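Local coordinates for mitochondrial dynamics protein MID49 (PDB 4WOY), which recruits the fission mediator Drp1 (DNM1L) to the mitochondrial outer membrane, regulates its GTPase activity and is required for mitochondrial fission, at residues Glu161-Lys166 with Leu176-Val181; Asp188-Leu193 with Tyr210-Ala215; Pro243-Leu248 with Gly315-Ser320. The protein carries 1 engineered substitution. All coordinates share one frame; numbering follows the deposited sequence.

In the fold
Contacts 1 and 2 belong to the nucleotidyltransferase-like part of this cytoplasmic piece of MID49, contact 3 to the Mab-21-type helical part. The first two share one mixed sheet: strand 173-182, paired with strand 162-166 in contact 1, has strand 191-193 of contact 2 as another antiparallel neighbour. Their centres lie about 18 Å apart, yet they touch, Val181 CG1 standing 3.5 Å from Leu193 CD2. Contact 3 is separate. Its centre is about 28 Å from that of contact 1 and about 27 Å from that of contact 2, with nearest atoms about 13 Å and about 12 Å away. In sequence the three follow in series, and the chain is modelled as a monomer.

Contact 1: residues Glu161-Lys166 with Leu176-Val181; sequences EELLLK and LAVLMV
Three backbone hydrogen bonds tie Glu161 and Leu163 to Leu176 and Val178. Leu163 and Leu176 form a hydrogen-bonded antiparallel pair: Leu163 N reaches Leu176 O at 2.7 Å, and Leu176 N returns to Leu163 O at 2.8 Å, both nearly straight at the hydrogen. At the open end of the register the bond from Val178 N to Glu161 O stretches to 3.3 Å, with the N-H pointing less directly at the oxygen (156°). A further CA-H...O contact brings Glu162 CA to 3.4 Å from Leu176 O, which thereby meets two groups of the opposite strand.

The pairing builds a beta hairpin of strands 162-166 and 173-182 within the nucleotidyltransferase-like sheet; the N-to-C directions of strand pieces 162-166 and 176-181 make 154°. Ala177 and Glu162 form a non-hydrogen-bonded pair; the backbone of Ala177 bonds instead to strand 69-74.

Apolar contact lies on the face carrying Leu163 and Leu176, whose CB atoms are 3.8 Å apart. Leu163 CG stands beside its backbone N (chi1 -80°), and CD1 meets Val178 CG2 at 3.7 Å, the two side chains crossing at a slant. Helix 18-42 covers Leu176 through Ala28 and Ile31, whereas Val178 and Glu161 touch Leu133 of helix 126-139.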
loop_
_atom_site.group_PDB
_atom_site.type_symbol
_atom_site.label_atom_id
_atom_site.label_comp_id
_atom_site.label_asym_id
_atom_site.label_seq_id
_atom_site.Cartn_x
_atom_site.Cartn_y
_atom_site.Cartn_z
ATOM N N GLU A 161 -7.904 -4.297 8.497
ATOM C CA GLU A 161 -9.097 -4.684 7.702
ATOM C C GLU A 161 -8.877 -5.464 6.395
ATOM O O GLU A 161 -8.964 -4.933 5.285
ATOM C CB GLU A 161 -9.963 -3.496 7.359
ATOM C CG GLU A 161 -11.075 -3.329 8.352
ATOM C CD GLU A 161 -12.075 -2.329 7.883
ATOM O OE1 GLU A 161 -12.988 -2.002 8.666
ATOM O OE2 GLU A 161 -11.950 -1.864 6.725
ATOM N N GLU A 162 -8.608 -6.749 6.565
ATOM C CA GLU A 162 -8.157 -7.581 5.480
ATOM C C GLU A 162 -9.162 -8.678 5.149
ATOM O O GLU A 162 -9.766 -9.289 6.028
ATOM C CB GLU A 162 -6.789 -8.130 5.843
ATOM C CG GLU A 162 -5.871 -6.967 6.208
ATOM C CD GLU A 162 -4.438 -7.359 6.369
ATOM O OE1 GLU A 162 -4.104 -8.521 6.071
ATOM O OE2 GLU A 162 -3.642 -6.500 6.801
ATOM N N LEU A 163 -9.336 -8.912 3.861
ATOM C CA LEU A 163 -10.181 -9.988 3.377
ATOM C C LEU A 163 -9.275 -11.079 2.837
ATOM O O LEU A 163 -8.538 -10.852 1.884
ATOM C CB LEU A 163 -11.104 -9.469 2.282
ATOM C CG LEU A 163 -12.327 -8.714 2.802
ATOM C CD1 LEU A 163 -13.140 -8.142 1.636
ATOM C CD2 LEU A 163 -13.164 -9.580 3.715
ATOM N N LEU A 164 -9.330 -12.276 3.405
ATOM C CA LEU A 164 -8.409 -13.304 2.939
ATOM C C LEU A 164 -9.115 -14.197 1.930
ATOM O O LEU A 164 -10.244 -14.645 2.132
ATOM C CB LEU A 164 -7.848 -14.137 4.109
ATOM C CG LEU A 164 -6.844 -13.477 5.082
ATOM C CD1 LEU A 164 -6.321 -14.478 6.115
ATOM C CD2 LEU A 164 -5.672 -12.805 4.370
ATOM N N LEU A 165 -8.430 -14.432 0.818
ATOM C CA LEU A 165 -9.002 -15.208 -0.251
ATOM C C LEU A 165 -8.312 -16.556 -0.531
ATOM O O LEU A 165 -7.150 -16.611 -0.955
ATOM C CB LEU A 165 -9.006 -14.355 -1.511
ATOM C CG LEU A 165 -9.716 -15.187 -2.557
ATOM C CD1 LEU A 165 -11.092 -15.424 -2.046
ATOM C CD2 LEU A 165 -9.804 -14.563 -3.917
ATOM N N LYS A 166 -9.070 -17.621 -0.263
ATOM C CA LYS A 166 -8.717 -19.027 -0.473
ATOM C C LYS A 166 -9.689 -19.667 -1.480
ATOM O O LYS A 166 -10.893 -19.681 -1.272
ATOM C CB LYS A 166 -8.725 -19.788 0.865
ATOM C CG LYS A 166 -7.981 -21.113 0.902
ATOM C CD LYS A 166 -6.475 -21.025 0.792
ATOM C CE LYS A 166 -5.900 -22.441 0.918
ATOM N NZ LYS A 166 -4.460 -22.605 0.551
ATOM N N LEU A 176 -7.122 -9.115 0.240
ATOM C CA LEU A 176 -7.677 -7.844 -0.171
ATOM C C LEU A 176 -7.618 -6.880 1.014
ATOM O O LEU A 176 -8.038 -7.215 2.130
ATOM C CB LEU A 176 -9.115 -7.991 -0.664
ATOM C CG LEU A 176 -9.335 -8.595 -2.055
ATOM C CD1 LEU A 176 -10.764 -9.113 -2.172
ATOM C CD2 LEU A 176 -9.053 -7.600 -3.173
ATOM N N ALA A 177 -7.051 -5.702 0.792
ATOM C CA ALA A 177 -7.104 -4.665 1.821
ATOM C C ALA A 177 -8.230 -3.717 1.467
ATOM O O ALA A 177 -8.165 -3.015 0.448
ATOM C CB ALA A 177 -5.775 -3.923 1.945
ATOM N N VAL A 178 -9.283 -3.709 2.279
ATOM C CA VAL A 178 -10.404 -2.819 2.015
ATOM C C VAL A 178 -10.050 -1.442 2.539
ATOM O O VAL A 178 -9.895 -1.256 3.750
ATOM C CB VAL A 178 -11.692 -3.297 2.666
ATOM C CG1 VAL A 178 -12.823 -2.375 2.286
ATOM C CG2 VAL A 178 -11.992 -4.729 2.254
ATOM N N LEU A 179 -9.893 -0.488 1.620
ATOM C CA LEU A 179 -9.412 0.837 1.983
ATOM C C LEU A 179 -10.425 1.925 1.708
ATOM O O LEU A 179 -10.687 2.257 0.545
ATOM C CB LEU A 179 -8.125 1.155 1.230
ATOM C CG LEU A 179 -6.976 0.171 1.418
ATOM C CD1 LEU A 179 -5.946 0.385 0.315
ATOM C CD2 LEU A 179 -6.332 0.329 2.810
ATOM N N MET A 180 -10.977 2.502 2.776
ATOM C CA MET A 180 -11.827 3.701 2.615
ATOM C C MET A 180 -10.916 4.913 2.420
ATOM O O MET A 180 -10.022 5.156 3.227
ATOM C CB MET A 180 -12.761 3.909 3.814
ATOM C CG MET A 180 -13.960 2.937 3.854
ATOM S SD MET A 180 -14.934 3.021 5.366
ATOM C CE MET A 180 -13.722 2.611 6.622
ATOM N N VAL A 181 -11.106 5.648 1.335
ATOM C CA VAL A 181 -10.136 6.663 0.974
ATOM C C VAL A 181 -10.781 8.007 0.660
ATOM O O VAL A 181 -11.950 8.063 0.245
ATOM C CB VAL A 181 -9.271 6.189 -0.216
ATOM C CG1 VAL A 181 -8.579 4.859 0.119
ATOM C CG2 VAL A 181 -10.106 6.030 -1.479
#

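Contact 2: residues Asp188-Leu193 with Tyr210-Ala215; sequences DDRLLL and YPVETA
Val212 CG2 stands over a face of the Asp188 carboxylate, 3.5 Å from each of Asp188 CG, OD1 and OD2, and the two side chains cross at about a right angle. The same methyl touches the start of the Arg190 side chain, with Arg190 CB 3.6 Å away. One residue earlier on the helix, Pro211 turns its ring toward Asp189: Pro211 CB lies 3.3 Å from Asp189 O, and the ring carbon CG is also near that carbonyl oxygen. No hydrogen bond crosses between the segments, so the evidence here is for van der Waals contact alone.

What shapes the surface met by Val212 is a set of bonds inside residues 188-190. Asp188 OD1 accepts from Arg190 N at 2.8 Å, an Asx turn in which the donor sits 41° out of the carboxylate plane. The guanidinium of Arg190 approaches the same carboxylate side-on, pairing Arg190 NE with Asp188 OD1 and Arg190 NH2 with Asp188 OD2, each at 3.0 Å. The single N-H at Arg190 NE is shared between Asp188 OD1 and OD2, so both oxygens have two donors. These oxygens use their syn lone pairs toward a guanidinium lying almost coplanar with them, an arrangement that limits rotation of the Asp188 carboxylate. The bend at chi3 (61°) folds the Arg190 chain back to its partner two residues earlier.

Strand 191-193 follows directly, bonded through its backbone to strands 173-182 and 205-208, while helix 210-224 starts just after strand 205-208. Arg70 of strand 69-74 touches both Leu191 and Pro211, and Phe296 from a loop packs on Val212, placing this surface contact where residues 188-190, leading into an inner strand of the sheet, meet the first turn of helix 210-224.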
loop_
_atom_site.group_PDB
_atom_site.type_symbol
_atom_site.label_atom_id
_atom_site.label_comp_id
_atom_site.label_asym_id
_atom_site.label_seq_id
_atom_site.Cartn_x
_atom_site.Cartn_y
_atom_site.Cartn_z
ATOM N N ASP A 188 -2.305 15.792 -7.633
ATOM C CA ASP A 188 -1.963 14.409 -7.943
ATOM C C ASP A 188 -2.953 13.429 -7.301
ATOM O O ASP A 188 -4.000 13.816 -6.757
ATOM C CB ASP A 188 -0.501 14.070 -7.541
ATOM C CG ASP A 188 -0.249 14.028 -6.016
ATOM O OD1 ASP A 188 -1.140 13.650 -5.222
ATOM O OD2 ASP A 188 0.891 14.331 -5.603
ATOM N N ASP A 189 -2.618 12.149 -7.382
ATOM C CA ASP A 189 -3.529 11.108 -6.946
ATOM C C ASP A 189 -3.214 10.511 -5.581
ATOM O O ASP A 189 -3.643 9.403 -5.294
ATOM C CB ASP A 189 -3.576 10.012 -8.010
ATOM C CG ASP A 189 -4.287 10.471 -9.274
ATOM O OD1 ASP A 189 -5.394 11.051 -9.166
ATOM O OD2 ASP A 189 -3.717 10.293 -10.369
ATOM N N ARG A 190 -2.479 11.227 -4.737
ATOM C CA ARG A 190 -2.221 10.732 -3.377
ATOM C C ARG A 190 -3.540 10.614 -2.596
ATOM O O ARG A 190 -4.522 11.274 -2.927
ATOM C CB ARG A 190 -1.242 11.644 -2.645
ATOM C CG ARG A 190 -1.803 13.011 -2.320
ATOM C CD ARG A 190 -0.746 13.886 -1.715
ATOM N NE ARG A 190 0.361 14.081 -2.628
ATOM C CZ ARG A 190 1.588 14.399 -2.238
ATOM N NH1 ARG A 190 1.845 14.548 -0.944
ATOM N NH2 ARG A 190 2.557 14.552 -3.133
ATOM N N LEU A 191 -3.586 9.746 -1.594
ATOM C CA LEU A 191 -4.829 9.497 -0.869
ATOM C C LEU A 191 -4.618 9.589 0.629
ATOM O O LEU A 191 -3.483 9.579 1.114
ATOM C CB LEU A 191 -5.407 8.111 -1.215
ATOM C CG LEU A 191 -5.792 7.905 -2.697
ATOM C CD1 LEU A 191 -6.142 6.438 -3.012
ATOM C CD2 LEU A 191 -6.940 8.839 -3.123
ATOM N N LEU A 192 -5.728 9.696 1.348
ATOM C CA LEU A 192 -5.737 9.445 2.774
ATOM C C LEU A 192 -6.546 8.184 2.987
ATOM O O LEU A 192 -7.641 8.049 2.412
ATOM C CB LEU A 192 -6.360 10.611 3.537
ATOM C CG LEU A 192 -5.797 11.986 3.204
ATOM C CD1 LEU A 192 -6.570 13.065 3.953
ATOM C CD2 LEU A 192 -4.329 12.007 3.507
ATOM N N LEU A 193 -6.032 7.269 3.805
ATOM C CA LEU A 193 -6.739 6.031 4.084
ATOM C C LEU A 193 -7.274 6.012 5.496
ATOM O O LEU A 193 -6.615 6.475 6.421
ATOM C CB LEU A 193 -5.827 4.819 3.902
ATOM C CG LEU A 193 -4.782 4.704 2.796
ATOM C CD1 LEU A 193 -3.731 3.715 3.225
ATOM C CD2 LEU A 193 -5.425 4.220 1.532
ATOM N N TYR A 210 1.192 5.755 -2.420
ATOM C CA TYR A 210 1.378 4.695 -3.400
ATOM C C TYR A 210 1.021 5.129 -4.860
ATOM O O TYR A 210 1.823 4.909 -5.761
ATOM C CB TYR A 210 0.582 3.441 -2.987
ATOM C CG TYR A 210 0.577 2.366 -4.054
ATOM C CD1 TYR A 210 1.586 1.398 -4.101
ATOM C CD2 TYR A 210 -0.415 2.338 -5.030
ATOM C CE1 TYR A 210 1.601 0.427 -5.079
ATOM C CE2 TYR A 210 -0.405 1.380 -6.011
ATOM C CZ TYR A 210 0.600 0.419 -6.032
ATOM O OH TYR A 210 0.597 -0.520 -7.027
ATOM N N PRO A 211 -0.149 5.765 -5.089
ATOM C CA PRO A 211 -0.477 6.165 -6.473
ATOM C C PRO A 211 0.512 7.158 -7.087
ATOM O O PRO A 211 0.779 7.108 -8.286
ATOM C CB PRO A 211 -1.861 6.815 -6.337
ATOM C CG PRO A 211 -2.440 6.220 -5.096
ATOM C CD PRO A 211 -1.255 6.089 -4.158
ATOM N N VAL A 212 1.029 8.074 -6.275
ATOM C CA VAL A 212 2.000 9.055 -6.751
ATOM C C VAL A 212 3.327 8.395 -7.101
ATOM O O VAL A 212 3.930 8.702 -8.127
ATOM C CB VAL A 212 2.253 10.145 -5.695
ATOM C CG1 VAL A 212 3.298 11.124 -6.193
ATOM C CG2 VAL A 212 0.965 10.857 -5.347
ATOM N N GLU A 213 3.764 7.488 -6.226
ATOM C CA GLU A 213 5.022 6.762 -6.376
ATOM C C GLU A 213 5.021 5.874 -7.611
ATOM O O GLU A 213 5.993 5.852 -8.365
ATOM C CB GLU A 213 5.320 5.917 -5.127
ATOM C CG GLU A 213 5.544 6.746 -3.875
ATOM C CD GLU A 213 5.509 5.932 -2.584
ATOM O OE1 GLU A 213 4.895 4.848 -2.559
ATOM O OE2 GLU A 213 6.072 6.409 -1.580
ATOM N N THR A 214 3.948 5.127 -7.822
ATOM C CA THR A 214 3.951 4.223 -8.968
ATOM C C THR A 214 3.791 5.008 -10.270
ATOM O O THR A 214 4.311 4.592 -11.293
ATOM C CB THR A 214 2.876 3.116 -8.867
ATOM O OG1 THR A 214 1.588 3.647 -9.169
ATOM C CG2 THR A 214 2.868 2.501 -7.470
ATOM N N ALA A 215 3.104 6.148 -10.239
ATOM C CA ALA A 215 3.023 6.984 -11.442
ATOM C C ALA A 215 4.401 7.522 -11.814
ATOM O O ALA A 215 4.748 7.595 -13.001
ATOM C CB ALA A 215 2.053 8.120 -11.254
#

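Contact 3: residues Pro243-Leu248 with Gly315-Ser320; sequences PALVRL and GYVLYS
Leu245 and Val317 reach toward each other tip to tip, Leu245 CD2 coming within 3.6 Å of Val317 CG1. This apolar meeting lies in the Mab-21-type helical part of MID49, where the loop between helices 228-241 and 250-261 packs on the C-terminal end of helix 308-317. Hydrogen bonds between the two segments are absent; the contact is apolar throughout, its closest approaches between methyl groups.

The two branches of Val317 divide the work. With chi1 at 172°, CG1 is opposite the backbone N and faces Leu245, while CG2, beside that N, meets Ala244 CB at 3.6 Å. One valine therefore touches two consecutive residues of the loop.

Leu318 approaches the same Leu245 differently, crossing it at a slant instead of end-on: Leu318 CD2 lies 3.7 Å from Leu245 CD1 and almost as near to Leu245 CD2. Both methyls of Leu245 thus take part, with Val317 and Leu318 as partners.

The loop presents Leu245 and Leu248 together because they are the first and last residues of a type I beta turn, closed by the bond from Leu248 N to Leu245 O at 2.9 Å. Both have CB directed toward 315-320. Within the turn, Arg247 makes a salt bridge with Glu310 and a cation-pi contact with Phe306, which places the turn beside helix 308-317.

Further packing comes from helix 272-288, where Leu283 touches both Leu248 and Leu318, and from Cys239 of helix 228-241, which touches Leu245 and Leu248. Across the segments, the widest of the four side-chain pairings is the one beside Leu283, where the other methyl of Leu318 meets Leu248 tip to tip, with Leu248 CD1 4.1 Å from Leu318 CD1.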
loop_
_atom_site.group_PDB
_atom_site.type_symbol
_atom_site.label_atom_id
_atom_site.label_comp_id
_atom_site.label_asym_id
_atom_site.label_seq_id
_atom_site.Cartn_x
_atom_site.Cartn_y
_atom_site.Cartn_z
ATOM N N PRO A 243 14.022 -13.718 6.964
ATOM C CA PRO A 243 13.209 -13.379 8.142
ATOM C C PRO A 243 13.635 -12.069 8.803
ATOM O O PRO A 243 12.798 -11.397 9.394
ATOM C CB PRO A 243 13.416 -14.577 9.083
ATOM C CG PRO A 243 14.524 -15.381 8.489
ATOM C CD PRO A 243 14.545 -15.096 7.032
ATOM N N ALA A 244 14.915 -11.723 8.711
ATOM C CA ALA A 244 15.411 -10.438 9.197
ATOM C C ALA A 244 14.945 -9.235 8.380
ATOM O O ALA A 244 14.723 -8.162 8.931
ATOM C CB ALA A 244 16.940 -10.456 9.241
ATOM N N LEU A 245 14.789 -9.408 7.072
ATOM C CA LEU A 245 14.541 -8.275 6.176
ATOM C C LEU A 245 13.074 -8.017 5.925
ATOM O O LEU A 245 12.729 -7.111 5.178
ATOM C CB LEU A 245 15.222 -8.515 4.834
ATOM C CG LEU A 245 16.700 -8.873 4.875
ATOM C CD1 LEU A 245 17.208 -9.058 3.446
ATOM C CD2 LEU A 245 17.502 -7.802 5.619
ATOM N N VAL A 246 12.215 -8.839 6.518
ATOM C CA VAL A 246 10.779 -8.822 6.217
ATOM C C VAL A 246 10.110 -7.484 6.538
ATOM O O VAL A 246 9.109 -7.110 5.912
ATOM C CB VAL A 246 10.059 -9.984 6.957
ATOM C CG1 VAL A 246 8.586 -9.677 7.227
ATOM C CG2 VAL A 246 10.194 -11.258 6.148
ATOM N N ARG A 247 10.667 -6.747 7.493
ATOM C CA ARG A 247 10.103 -5.439 7.844
ATOM C C ARG A 247 10.321 -4.413 6.712
ATOM O O ARG A 247 9.576 -3.445 6.574
ATOM C CB ARG A 247 10.730 -4.922 9.141
ATOM C CG ARG A 247 10.225 -5.570 10.424
ATOM C CD ARG A 247 8.819 -5.150 10.781
ATOM N NE ARG A 247 8.651 -3.699 10.898
ATOM C CZ ARG A 247 8.964 -2.984 11.975
ATOM N NH1 ARG A 247 9.496 -3.573 13.031
ATOM N NH2 ARG A 247 8.756 -1.676 11.996
ATOM N N LEU A 248 11.360 -4.632 5.913
ATOM C CA LEU A 248 11.623 -3.799 4.751
ATOM C C LEU A 248 10.600 -4.177 3.719
ATOM O O LEU A 248 10.730 -5.223 3.078
ATOM C CB LEU A 248 13.030 -4.026 4.214
ATOM C CG LEU A 248 14.108 -3.547 5.173
ATOM C CD1 LEU A 248 15.493 -3.752 4.579
ATOM C CD2 LEU A 248 13.843 -2.078 5.550
ATOM N N GLY A 315 21.131 -4.632 9.097
ATOM C CA GLY A 315 22.390 -4.154 8.569
ATOM C C GLY A 315 23.343 -5.296 8.315
ATOM O O GLY A 315 23.987 -5.356 7.264
ATOM N N TYR A 316 23.445 -6.211 9.270
ATOM C CA TYR A 316 24.420 -7.277 9.135
ATOM C C TYR A 316 23.984 -8.324 8.136
ATOM O O TYR A 316 24.826 -9.037 7.608
ATOM C CB TYR A 316 24.735 -7.929 10.487
ATOM C CG TYR A 316 25.894 -7.259 11.194
ATOM C CD1 TYR A 316 26.406 -6.039 10.732
ATOM C CD2 TYR A 316 26.520 -7.865 12.278
ATOM C CE1 TYR A 316 27.485 -5.424 11.353
ATOM C CE2 TYR A 316 27.603 -7.258 12.910
ATOM C CZ TYR A 316 28.080 -6.037 12.442
ATOM O OH TYR A 316 29.153 -5.434 13.065
ATOM N N VAL A 317 22.682 -8.455 7.906
ATOM C CA VAL A 317 22.185 -9.290 6.804
ATOM C C VAL A 317 22.489 -8.655 5.435
ATOM O O VAL A 317 22.841 -9.345 4.480
ATOM C CB VAL A 317 20.657 -9.558 6.918
ATOM C CG1 VAL A 317 20.120 -10.265 5.661
ATOM C CG2 VAL A 317 20.356 -10.382 8.153
ATOM N N LEU A 318 22.363 -7.337 5.355
ATOM C CA LEU A 318 22.542 -6.613 4.100
ATOM C C LEU A 318 24.009 -6.370 3.721
ATOM O O LEU A 318 24.282 -5.800 2.672
ATOM C CB LEU A 318 21.775 -5.284 4.136
ATOM C CG LEU A 318 20.257 -5.493 4.111
ATOM C CD1 LEU A 318 19.495 -4.193 3.982
ATOM C CD2 LEU A 318 19.863 -6.469 3.002
ATOM N N TYR A 319 24.943 -6.791 4.568
ATOM C CA TYR A 319 26.381 -6.675 4.300
ATOM C C TYR A 319 26.820 -7.032 2.860
ATOM O O TYR A 319 27.703 -6.390 2.296
ATOM C CB TYR A 319 27.135 -7.637 5.233
ATOM C CG TYR A 319 26.939 -9.061 4.742
ATOM C CD1 TYR A 319 25.704 -9.678 4.854
ATOM C CD2 TYR A 319 27.942 -9.745 4.076
ATOM C CE1 TYR A 319 25.477 -10.924 4.369
ATOM C CE2 TYR A 319 27.723 -11.005 3.579
ATOM C CZ TYR A 319 26.482 -11.589 3.736
ATOM O OH TYR A 319 26.225 -12.849 3.255
ATOM N N SER A 320 26.158 -8.014 2.254
ATOM C CA SER A 320 26.682 -8.725 1.090
ATOM C C SER A 320 26.716 -7.999 -0.236
ATOM O O SER A 320 27.111 -8.610 -1.221
ATOM C CB SER A 320 25.908 -10.026 0.892
ATOM O OG SER A 320 24.539 -9.775 0.677
#